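PDB 6AZH: TetR family transcriptional regulator from Clostridium perfringens, which probably binds DNA as a homodimer, through a helix-turn-helix domain, to regulate transcription, perhaps of genes of fatty acid metabolism. Local coordinates for residues L69-E73 with G128-I132; Q90-L94 with S157-S162. All coordinates share one frame; numbering follows the deposited sequence.

Interaction 1. Residues L69-E73 with G128-I132; sequences LTDIE and GIERI
Glu73 and Arg131 join helix 50-74 to helix 113-138 through a two-pronged salt bridge. Arg131 NE donates to Glu73 OE1 at 2.8 Å. Alongside it, Arg131 NH2 donates to Glu73 OE2 at 2.9 Å. Both oxygens use their syn lone pairs, and both bonds are close to straight. The arginine offers its NE side rather than its two terminal nitrogens, so the carboxylate lies along the guanidinium edge with the two planes only 24° apart. Paired in this way, each group limits the rotation of the other. A bend at chi3 of Arg131 folds its flat end back over its own helix, where Gly128 CA lies 3.3 Å above the guanidinium plane of Arg131. Before reaching the arginine, the Glu73 chain runs past an isoleucine, Glu73 CG lying 4.0 Å from Ile132 CG1.

Ile132 forms the apolar centre beneath the ion pair. Ile132 CD1 reaches between two side chains of the facing helix, 4.0 Å from Ile72 CG2 and 4.1 Å from Leu69 CD1. Leu69, with CG anti to its backbone nitrogen (chi1 -179°), divides its two methyls: CD1 meets the isoleucine, while Leu69 CD2 settles on the bare backbone at Gly128 CA, 3.7 Å away. The absence of a side chain at Gly128 leaves this surface accessible to the leucine methyl.

The two segments run nearly parallel, with axes 10.3 Å apart and 15° between their directions. Helix 79-96 packs against both of them, Leu86 meeting Leu69, Lys82 meeting Ile72 and Leu83 meeting Ile132; Ile129 points away from helix 50-74 and packs on Ala151 and Leu154 of helix 147-165.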
ATOM      1  N   LEU A  69     -12.238  12.393 -10.102  1.00 22.45           N
ATOM      2  CA  LEU A  69     -12.923  11.151 -10.442  1.00 23.08           C
ATOM      3  C   LEU A  69     -14.346  11.428 -10.910  1.00 27.34           C
ATOM      4  O   LEU A  69     -14.801  10.852 -11.906  1.00 25.21           O
ATOM      5  CB  LEU A  69     -12.924  10.195  -9.253  1.00 24.70           C
ATOM      6  CG  LEU A  69     -13.598   8.840  -9.468  1.00 25.36           C
ATOM      7  CD1 LEU A  69     -12.937   8.082 -10.616  1.00 28.79           C
ATOM      8  CD2 LEU A  69     -13.559   8.019  -8.182  1.00 24.95           C
ATOM      9  N   THR A  70     -15.057  12.318 -10.210  1.00 23.49           N
ATOM     10  CA  THR A  70     -16.408  12.682 -10.625  1.00 24.52           C
ATOM     11  C   THR A  70     -16.414  13.278 -12.028  1.00 24.42           C
ATOM     12  O   THR A  70     -17.327  13.006 -12.815  1.00 28.08           O
ATOM     13  CB  THR A  70     -17.026  13.659  -9.615  1.00 26.84           C
ATOM     14  OG1 THR A  70     -17.274  12.967  -8.385  1.00 27.02           O
ATOM     15  CG2 THR A  70     -18.353  14.205 -10.137  1.00 26.47           C
ATOM     16  N   ASP A  71     -15.397  14.076 -12.370  1.00 23.85           N
ATOM     17  CA  ASP A  71     -15.318  14.620 -13.728  1.00 26.26           C
ATOM     18  C   ASP A  71     -15.198  13.507 -14.763  1.00 25.55           C
ATOM     19  O   ASP A  71     -15.811  13.578 -15.835  1.00 28.46           O
ATOM     20  CB  ASP A  71     -14.122  15.561 -13.861  1.00 28.46           C
ATOM     21  CG  ASP A  71     -14.336  16.892 -13.161  1.00 32.92           C
ATOM     22  OD1 ASP A  71     -15.493  17.221 -12.826  1.00 35.26           O
ATOM     23  OD2 ASP A  71     -13.332  17.607 -12.957  1.00 37.18           O
ATOM     24  N   ILE A  72     -14.380  12.490 -14.475  1.00 22.38           N
ATOM     25  CA  ILE A  72     -14.252  11.354 -15.391  1.00 21.68           C
ATOM     26  C   ILE A  72     -15.574  10.609 -15.510  1.00 24.53           C
ATOM     27  O   ILE A  72     -16.019  10.265 -16.619  1.00 25.41           O
ATOM     28  CB  ILE A  72     -13.113  10.427 -14.927  1.00 18.75           C
ATOM     29  CG1 ILE A  72     -11.766  11.088 -15.236  1.00 20.64           C
ATOM     30  CG2 ILE A  72     -13.237   9.047 -15.605  1.00 22.69           C
ATOM     31  CD1 ILE A  72     -10.587  10.320 -14.715  1.00 20.70           C
ATOM     32  N   GLU A  73     -16.227  10.355 -14.372  1.00 21.57           N
ATOM     33  CA  GLU A  73     -17.537   9.711 -14.377  1.00 24.66           C
ATOM     34  C   GLU A  73     -18.546  10.482 -15.220  1.00 28.75           C
ATOM     35  O   GLU A  73     -19.422   9.872 -15.847  1.00 32.06           O
ATOM     36  CB  GLU A  73     -18.071   9.580 -12.954  1.00 26.00           C
ATOM     37  CG  GLU A  73     -17.373   8.537 -12.099  1.00 26.23           C
ATOM     38  CD  GLU A  73     -18.149   8.243 -10.835  1.00 32.93           C
ATOM     39  OE1 GLU A  73     -19.188   7.565 -10.935  1.00 27.65           O
ATOM     40  OE2 GLU A  73     -17.723   8.693  -9.742  1.00 32.29           O
ATOM     41  N   GLY A 128     -16.405   5.132  -6.659  1.00 19.20           N
ATOM     42  CA  GLY A 128     -16.459   5.729  -7.985  1.00 25.50           C
ATOM     43  C   GLY A 128     -15.828   4.840  -9.041  1.00 24.01           C
ATOM     44  O   GLY A 128     -16.358   4.702 -10.146  1.00 26.62           O
ATOM     45  N   ILE A 129     -14.685   4.222  -8.711  1.00 21.97           N
ATOM     46  CA  ILE A 129     -14.063   3.250  -9.609  1.00 19.11           C
ATOM     47  C   ILE A 129     -15.009   2.085  -9.866  1.00 20.57           C
ATOM     48  O   ILE A 129     -15.157   1.625 -11.005  1.00 19.72           O
ATOM     49  CB  ILE A 129     -12.714   2.758  -9.038  1.00 20.15           C
ATOM     50  CG1 ILE A 129     -11.711   3.918  -8.895  1.00 19.75           C
ATOM     51  CG2 ILE A 129     -12.124   1.621  -9.919  1.00 17.71           C
ATOM     52  CD1 ILE A 129     -10.453   3.556  -8.075  1.00 25.17           C
ATOM     53  N   GLU A 130     -15.665   1.586  -8.814  1.00 21.26           N
ATOM     54  CA  GLU A 130     -16.625   0.499  -9.000  1.00 21.71           C
ATOM     55  C   GLU A 130     -17.723   0.897  -9.971  1.00 18.82           C
ATOM     56  O   GLU A 130     -18.146   0.086 -10.805  1.00 23.22           O
ATOM     57  CB  GLU A 130     -17.236   0.082  -7.666  1.00 19.07           C
ATOM     58  CG  GLU A 130     -16.196  -0.469  -6.710  1.00 24.56           C
ATOM     59  CD  GLU A 130     -16.747  -0.828  -5.348  1.00 32.41           C
ATOM     60  OE1 GLU A 130     -17.981  -0.807  -5.171  1.00 36.50           O
ATOM     61  OE2 GLU A 130     -15.929  -1.129  -4.454  1.00 35.75           O
ATOM     62  N   ARG A 131     -18.189   2.146  -9.892  1.00 20.03           N
ATOM     63  CA  ARG A 131     -19.257   2.577 -10.790  1.00 23.63           C
ATOM     64  C   ARG A 131     -18.815   2.531 -12.250  1.00 23.20           C
ATOM     65  O   ARG A 131     -19.584   2.104 -13.115  1.00 23.97           O
ATOM     66  CB  ARG A 131     -19.735   3.977 -10.410  1.00 24.35           C
ATOM     67  CG  ARG A 131     -20.466   4.019  -9.064  1.00 25.15           C
ATOM     68  CD  ARG A 131     -21.188   5.327  -8.865  1.00 25.19           C
ATOM     69  NE  ARG A 131     -20.266   6.426  -8.607  1.00 27.32           N
ATOM     70  CZ  ARG A 131     -19.807   6.749  -7.397  1.00 29.03           C
ATOM     71  NH1 ARG A 131     -20.183   6.057  -6.330  1.00 29.65           N
ATOM     72  NH2 ARG A 131     -18.973   7.765  -7.254  1.00 27.98           N
ATOM     73  N   ILE A 132     -17.590   2.971 -12.550  1.00 21.58           N
ATOM     74  CA  ILE A 132     -17.109   2.902 -13.929  1.00 22.19           C
ATOM     75  C   ILE A 132     -16.990   1.452 -14.374  1.00 22.73           C
ATOM     76  O   ILE A 132     -17.371   1.100 -15.503  1.00 19.96           O
ATOM     77  CB  ILE A 132     -15.776   3.658 -14.086  1.00 22.86           C
ATOM     78  CG1 ILE A 132     -15.956   5.138 -13.721  1.00 26.70           C
ATOM     79  CG2 ILE A 132     -15.216   3.517 -15.522  1.00 19.09           C
ATOM     80  CD1 ILE A 132     -14.647   5.872 -13.568  1.00 21.85           C
TER

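Interaction 2. Residues Q90-L94 with S157-S162; sequences QFELL and SLISTS
Leu158 supplies the hydrophobic core of the contact, inserting its two methyls among Gln90, Phe91 and Leu94 of the opposite helix. Its CD2 touches three of their carbons: Phe91 CD1 and Gln90 CB, each 3.8 Å from Leu158 CD2, and Leu94 CD2 at 3.9 Å. The other methyl, CD1, lies against the amide end of Gln90, whose extended chain passes Leu158 at about a right angle.

Hydroxyls meet carbon in the second kind of contact. The CE1-CZ side of the Phe91 ring approaches two of them obliquely, Phe91 CE1 lying 3.5 Å from Thr161 OG1 and CZ nearest Ser157 OG. A chi1 of 171° swings the Leu94 branch away from its own N and puts both methyls against Ser162 OG, with Leu94 CD1 at 3.3 Å.

No direct hydrogen bond crosses between the helices. Thr161 OG1 instead donates to Ser157 O at 2.6 Å, and Ser162 OG donates to Leu158 O, one turn back in its own helix. Each carbonyl also accepts the backbone N-H of the residue whose hydroxyl it binds; at Leu158 O the two donors of Ser162 arrive from opposite faces of the carbonyl plane. A single water links the segments: it accepts from Gln90 NE2 at 2.7 Å, gives a weak bond to Ser157 OG, and rests over one face of the Phe91 ring, toward the rim. Stronger polar partners lie elsewhere, Tyr125 for Gln90 OE1 and the carbonyl of Leu154 for Ser157 OG.

Segment 157-162 thus sets serine and threonine hydroxyls against a largely apolar, buried partner by bonding them to carbonyls three or four residues back in the same helix. Packing mainly holds the helices together; the water meets only the NE2 end of Gln90.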
ATOM      1  N   GLN A  90      -4.961   9.377 -11.910  1.00 19.37           N
ATOM      2  CA  GLN A  90      -4.542   8.955 -10.567  1.00 21.74           C
ATOM      3  C   GLN A  90      -3.035   9.036 -10.403  1.00 18.96           C
ATOM      4  O   GLN A  90      -2.541   9.472  -9.355  1.00 16.86           O
ATOM      5  CB  GLN A  90      -5.003   7.524 -10.272  1.00 22.45           C
ATOM      6  CG  GLN A  90      -6.482   7.362 -10.055  1.00 22.31           C
ATOM      7  CD  GLN A  90      -6.852   6.005  -9.466  1.00 22.85           C
ATOM      8  OE1 GLN A  90      -7.827   5.895  -8.730  1.00 27.75           O
ATOM      9  NE2 GLN A  90      -6.073   4.975  -9.783  1.00 20.15           N
ATOM     10  N   PHE A  91      -2.285   8.604 -11.419  1.00 18.66           N
ATOM     11  CA  PHE A  91      -0.835   8.626 -11.302  1.00 19.71           C
ATOM     12  C   PHE A  91      -0.299  10.047 -11.359  1.00 21.00           C
ATOM     13  O   PHE A  91       0.657  10.379 -10.644  1.00 20.97           O
ATOM     14  CB  PHE A  91      -0.204   7.761 -12.389  1.00 19.27           C
ATOM     15  CG  PHE A  91      -0.316   6.282 -12.121  1.00 24.87           C
ATOM     16  CD1 PHE A  91       0.228   5.736 -10.972  1.00 23.47           C
ATOM     17  CD2 PHE A  91      -0.960   5.445 -13.023  1.00 25.94           C
ATOM     18  CE1 PHE A  91       0.133   4.384 -10.714  1.00 23.74           C
ATOM     19  CE2 PHE A  91      -1.060   4.089 -12.782  1.00 25.18           C
ATOM     20  CZ  PHE A  91      -0.511   3.554 -11.624  1.00 24.70           C
ATOM     21  N   GLU A  92      -0.928  10.915 -12.167  1.00 18.07           N
ATOM     22  CA  GLU A  92      -0.535  12.321 -12.157  1.00 21.66           C
ATOM     23  C   GLU A  92      -0.827  12.946 -10.799  1.00 20.04           C
ATOM     24  O   GLU A  92       0.028  13.641 -10.232  1.00 21.04           O
ATOM     25  CB  GLU A  92      -1.234  13.090 -13.289  1.00 22.42           C
ATOM     26  CG  GLU A  92      -0.631  12.800 -14.659  1.00 22.60           C
ATOM     27  CD  GLU A  92      -1.389  13.438 -15.807  1.00 30.49           C
ATOM     28  OE1 GLU A  92      -2.408  14.111 -15.555  1.00 34.78           O
ATOM     29  OE2 GLU A  92      -0.965  13.250 -16.971  1.00 31.80           O
ATOM     30  N   LEU A  93      -2.006  12.659 -10.236  1.00 19.34           N
ATOM     31  CA  LEU A  93      -2.352  13.200  -8.920  1.00 21.79           C
ATOM     32  C   LEU A  93      -1.423  12.660  -7.847  1.00 20.16           C
ATOM     33  O   LEU A  93      -0.958  13.414  -6.984  1.00 20.25           O
ATOM     34  CB  LEU A  93      -3.805  12.874  -8.571  1.00 23.37           C
ATOM     35  CG  LEU A  93      -4.556  13.894  -7.719  1.00 28.52           C
ATOM     36  CD1 LEU A  93      -4.309  15.317  -8.237  1.00 31.61           C
ATOM     37  CD2 LEU A  93      -6.053  13.580  -7.681  1.00 26.82           C
ATOM     38  N   LEU A  94      -1.138  11.354  -7.891  1.00 17.36           N
ATOM     39  CA  LEU A  94      -0.179  10.761  -6.962  1.00 18.63           C
ATOM     40  C   LEU A  94       1.177  11.449  -7.058  1.00 21.40           C
ATOM     41  O   LEU A  94       1.778  11.801  -6.043  1.00 20.12           O
ATOM     42  CB  LEU A  94      -0.034   9.268  -7.252  1.00 19.04           C
ATOM     43  CG  LEU A  94       1.085   8.559  -6.517  1.00 19.26           C
ATOM     44  CD1 LEU A  94       0.816   8.643  -5.038  1.00 21.90           C
ATOM     45  CD2 LEU A  94       1.147   7.108  -6.977  1.00 18.44           C
ATOM     46  N   SER A 157      -2.909  -0.173  -7.285  1.00 21.97           N
ATOM     47  CA  SER A 157      -1.803   0.191  -8.172  1.00 21.71           C
ATOM     48  C   SER A 157      -1.111   1.477  -7.717  1.00 26.00           C
ATOM     49  O   SER A 157       0.095   1.640  -7.937  1.00 23.27           O
ATOM     50  CB  SER A 157      -2.280   0.327  -9.620  1.00 25.40           C
ATOM     51  OG  SER A 157      -3.011   1.527  -9.845  1.00 30.78           O
ATOM     52  N   LEU A 158      -1.847   2.395  -7.081  1.00 22.22           N
ATOM     53  CA  LEU A 158      -1.210   3.591  -6.535  1.00 24.23           C
ATOM     54  C   LEU A 158      -0.255   3.242  -5.412  1.00 19.01           C
ATOM     55  O   LEU A 158       0.785   3.890  -5.243  1.00 18.34           O
ATOM     56  CB  LEU A 158      -2.259   4.560  -6.014  1.00 16.49           C
ATOM     57  CG  LEU A 158      -3.185   5.098  -7.096  1.00 22.30           C
ATOM     58  CD1 LEU A 158      -4.242   5.973  -6.463  1.00 23.08           C
ATOM     59  CD2 LEU A 158      -2.366   5.859  -8.136  1.00 24.23           C
ATOM     60  N   ILE A 159      -0.625   2.256  -4.598  1.00 20.23           N
ATOM     61  CA  ILE A 159       0.166   1.942  -3.420  1.00 19.27           C
ATOM     62  C   ILE A 159       1.471   1.277  -3.820  1.00 18.68           C
ATOM     63  O   ILE A 159       2.551   1.680  -3.375  1.00 16.80           O
ATOM     64  CB  ILE A 159      -0.638   1.067  -2.443  1.00 20.82           C
ATOM     65  CG1 ILE A 159      -1.963   1.762  -2.113  1.00 30.42           C
ATOM     66  CG2 ILE A 159       0.200   0.802  -1.197  1.00 25.17           C
ATOM     67  CD1 ILE A 159      -2.839   1.044  -1.103  1.00 30.27           C
ATOM     68  N   SER A 160       1.394   0.240  -4.661  1.00 18.77           N
ATOM     69  CA  SER A 160       2.613  -0.443  -5.069  1.00 19.91           C
ATOM     70  C   SER A 160       3.495   0.467  -5.918  1.00 19.03           C
ATOM     71  O   SER A 160       4.726   0.400  -5.820  1.00 20.00           O
ATOM     72  CB  SER A 160       2.271  -1.741  -5.815  1.00 16.76           C
ATOM     73  OG  SER A 160       1.452  -1.484  -6.930  1.00 22.42           O
ATOM     74  N   THR A 161       2.894   1.356  -6.710  1.00 17.85           N
ATOM     75  CA  THR A 161       3.697   2.298  -7.484  1.00 18.48           C
ATOM     76  C   THR A 161       4.358   3.333  -6.579  1.00 22.08           C
ATOM     77  O   THR A 161       5.502   3.728  -6.819  1.00 21.08           O
ATOM     78  CB  THR A 161       2.842   2.976  -8.555  1.00 22.08           C
ATOM     79  OG1 THR A 161       2.265   1.963  -9.381  1.00 22.44           O
ATOM     80  CG2 THR A 161       3.689   3.896  -9.424  1.00 24.34           C
ATOM     81  N   SER A 162       3.659   3.775  -5.532  1.00 19.75           N
ATOM     82  CA  SER A 162       4.283   4.667  -4.557  1.00 22.23           C
ATOM     83  C   SER A 162       5.519   4.030  -3.947  1.00 23.05           C
ATOM     84  O   SER A 162       6.516   4.711  -3.684  1.00 21.56           O
ATOM     85  CB  SER A 162       3.299   5.027  -3.448  1.00 21.54           C
ATOM     86  OG  SER A 162       2.324   5.928  -3.901  1.00 25.52           O
TER
HETATM   87  O   HOH W   1      -3.992   4.355 -11.452  1.00 26.60           O

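Overall arrangement
Interactions 1 and 2 have centres 16 Å apart and belong to one bundle of helices. They meet where Ile129 CD1 of helix 113-138 packs on Gln90 OE1 of helix 79-96, 3.6 Å away; helix 79-96 also lines interaction 1. Interaction 1 ties to this bundle the C-terminal end of helix 50-74, the long helix that joins the DNA-binding part to the bundle in TetR proteins. Interaction 2 lies deeper, about 8 Å from the centre of the chain to its own centre against 14 Å, and its helix 147-165 packs on the second subunit through Ile159. In TetR relatives the effector pocket lies within this C-terminal bundle; whether either contact lines one here is not established.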